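PDB 4GQW: CBS domain-containing protein CBSX1, chloroplastic from Arabidopsis thaliana, which probably regulates chloroplast thioredoxins and may bind adenosine-type ligands through its paired CBS domains. Local coordinates for residues Trp48-Leu53 / Pro120-Asp125. Numbering follows the deposited sequence.
Sequences WKLVGL and PVVDSD
Leu50 and Pro120 meet where the two CBS motifs of this chain pack sheet against sheet to form a CBS pair, or Bateman module. Strand 50-55 belongs to the three-stranded antiparallel sheet and strand 118-122 to the four-stranded mixed one; Leu50, Pro120 and Val122 all point their CB atoms across the gap, as expected for the face-to-face packing of sheets in a CBS pair. The backbones stay well separated, Leu50 CA lying 7.7 Å from Val122 CA, and the buried surface is a modest 209 Å².

The apolar part centres on Leu50. Its CG is anti to the backbone N (chi1 -174°), which, with chi2 at 73°, brings methyl CD2 to the proline ring, 3.7 Å from Pro120 CB and 3.8 Å from Pro120 CG; the two side chains cross at about a right angle. Two bonds nearer the backbone, Leu50 CB comes 4.4 Å from Val122 CG1, a looser approach. Pro42 of the neighbouring strand, Pro95 and Leu128 add to the apolar surroundings of Leu50. Beyond it in the strand, Val51 and Gly52 both form backbone hydrogen bonds with Val43, a classic beta bulge.

The polar part lies toward solvent, where Lys49 and Asp125 are exposed. The extended chain of Lys49 passes the backbone carbonyl of Asp125, with CE 3.6 Å from Asp125 O. Its ammonium does not pair with the carboxylate: Lys49 NZ is 6.3 Å from Asp125 OD1, so any attraction would be long-range. The turn carrying Asp125 is an Asx turn, in which Asp125 N donates to Asp123 OD1 at 2.9 Å, bent to 144° and reaching the oxygen from above the carboxylate plane; Lys127 N also donates to Asp123 OD1.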
loop_
_atom_site.group_PDB
_atom_site.type_symbol
_atom_site.label_atom_id
_atom_site.label_comp_id
_atom_site.label_asym_id
_atom_site.label_seq_id
_atom_site.Cartn_x
_atom_site.Cartn_y
_atom_site.Cartn_z
ATOM N N TRP A 48 18.294 15.163 -8.349
ATOM C CA TRP A 48 17.794 14.342 -7.246
ATOM C C TRP A 48 17.077 15.121 -6.148
ATOM O O TRP A 48 17.047 14.698 -4.993
ATOM C CB TRP A 48 18.912 13.486 -6.648
ATOM C CG TRP A 48 18.949 12.103 -7.199
ATOM C CD1 TRP A 48 19.634 11.676 -8.296
ATOM C CD2 TRP A 48 18.258 10.962 -6.684
ATOM N NE1 TRP A 48 19.418 10.335 -8.496
ATOM C CE2 TRP A 48 18.576 9.873 -7.518
ATOM C CE3 TRP A 48 17.403 10.753 -5.600
ATOM C CZ2 TRP A 48 18.071 8.596 -7.300
ATOM C CZ3 TRP A 48 16.905 9.486 -5.385
ATOM C CH2 TRP A 48 17.239 8.424 -6.230
ATOM N N LYS A 49 16.490 16.254 -6.513
ATOM C CA LYS A 49 15.693 17.023 -5.570
ATOM C C LYS A 49 14.215 16.687 -5.729
ATOM O O LYS A 49 13.697 16.635 -6.845
ATOM C CB LYS A 49 15.927 18.519 -5.771
ATOM C CG LYS A 49 17.352 18.953 -5.494
ATOM C CD LYS A 49 17.515 20.458 -5.619
ATOM C CE LYS A 49 18.936 20.878 -5.279
ATOM N NZ LYS A 49 19.165 22.337 -5.441
ATOM N N LEU A 50 13.546 16.452 -4.605
ATOM C CA LEU A 50 12.138 16.081 -4.602
ATOM C C LEU A 50 11.291 17.150 -5.279
ATOM O O LEU A 50 11.371 18.328 -4.937
ATOM C CB LEU A 50 11.651 15.864 -3.170
ATOM C CG LEU A 50 10.230 15.327 -3.006
ATOM C CD1 LEU A 50 10.172 13.866 -3.404
ATOM C CD2 LEU A 50 9.753 15.514 -1.576
ATOM N N VAL A 51 10.485 16.739 -6.250
ATOM C CA VAL A 51 9.673 17.695 -6.985
ATOM C C VAL A 51 8.188 17.353 -6.891
ATOM O O VAL A 51 7.333 18.168 -7.231
ATOM C CB VAL A 51 10.131 17.819 -8.458
ATOM C CG1 VAL A 51 9.630 16.651 -9.282
ATOM C CG2 VAL A 51 9.662 19.134 -9.054
ATOM N N GLY A 52 7.878 16.157 -6.401
ATOM C CA GLY A 52 6.488 15.802 -6.188
ATOM C C GLY A 52 6.244 14.408 -5.650
ATOM O O GLY A 52 7.160 13.734 -5.189
ATOM N N LEU A 53 4.982 13.995 -5.692
ATOM C CA LEU A 53 4.591 12.631 -5.370
ATOM C C LEU A 53 3.592 12.177 -6.415
ATOM O O LEU A 53 2.782 12.971 -6.889
ATOM C CB LEU A 53 3.923 12.554 -3.998
ATOM C CG LEU A 53 4.743 12.610 -2.709
ATOM C CD1 LEU A 53 3.877 12.140 -1.550
ATOM C CD2 LEU A 53 6.001 11.780 -2.803
ATOM N N PRO A 120 8.258 11.698 2.601
ATOM C CA PRO A 120 9.578 11.823 1.976
ATOM C C PRO A 120 10.618 12.432 2.916
ATOM O O PRO A 120 10.318 13.349 3.689
ATOM C CB PRO A 120 9.314 12.751 0.783
ATOM C CG PRO A 120 8.068 13.479 1.138
ATOM C CD PRO A 120 7.243 12.508 1.911
ATOM N N VAL A 121 11.836 11.908 2.843
ATOM C CA VAL A 121 12.929 12.359 3.690
ATOM C C VAL A 121 14.007 13.007 2.843
ATOM O O VAL A 121 14.605 12.358 1.978
ATOM C CB VAL A 121 13.565 11.194 4.464
ATOM C CG1 VAL A 121 14.554 11.727 5.484
ATOM C CG2 VAL A 121 12.493 10.372 5.151
ATOM N N VAL A 122 14.257 14.287 3.096
ATOM C CA VAL A 122 15.281 15.007 2.356
ATOM C C VAL A 122 16.446 15.414 3.245
ATOM O O VAL A 122 16.434 15.181 4.454
ATOM C CB VAL A 122 14.714 16.259 1.665
ATOM C CG1 VAL A 122 13.529 15.889 0.787
ATOM C CG2 VAL A 122 14.322 17.302 2.696
ATOM N N ASP A 123 17.459 16.018 2.635
ATOM C CA ASP A 123 18.612 16.500 3.380
ATOM C C ASP A 123 18.636 18.021 3.448
ATOM O O ASP A 123 17.634 18.679 3.179
ATOM C CB ASP A 123 19.924 15.950 2.800
ATOM C CG ASP A 123 20.146 16.334 1.342
ATOM O OD1 ASP A 123 19.518 17.294 0.849
ATOM O OD2 ASP A 123 20.979 15.674 0.687
ATOM N N SER A 124 19.793 18.570 3.794
ATOM C CA SER A 124 19.933 20.004 4.003
ATOM C C SER A 124 19.839 20.782 2.696
ATOM O O SER A 124 19.606 21.990 2.701
ATOM C CB SER A 124 21.261 20.307 4.701
ATOM O OG SER A 124 21.961 19.111 5.004
ATOM N N ASP A 125 20.011 20.086 1.579
ATOM C CA ASP A 125 20.025 20.737 0.276
ATOM C C ASP A 125 18.759 20.472 -0.535
ATOM O O ASP A 125 18.649 20.894 -1.686
ATOM C CB ASP A 125 21.270 20.319 -0.510
ATOM C CG ASP A 125 22.542 20.905 0.069
ATOM O OD1 ASP A 125 22.966 21.981 -0.404
ATOM O OD2 ASP A 125 23.116 20.299 0.999
#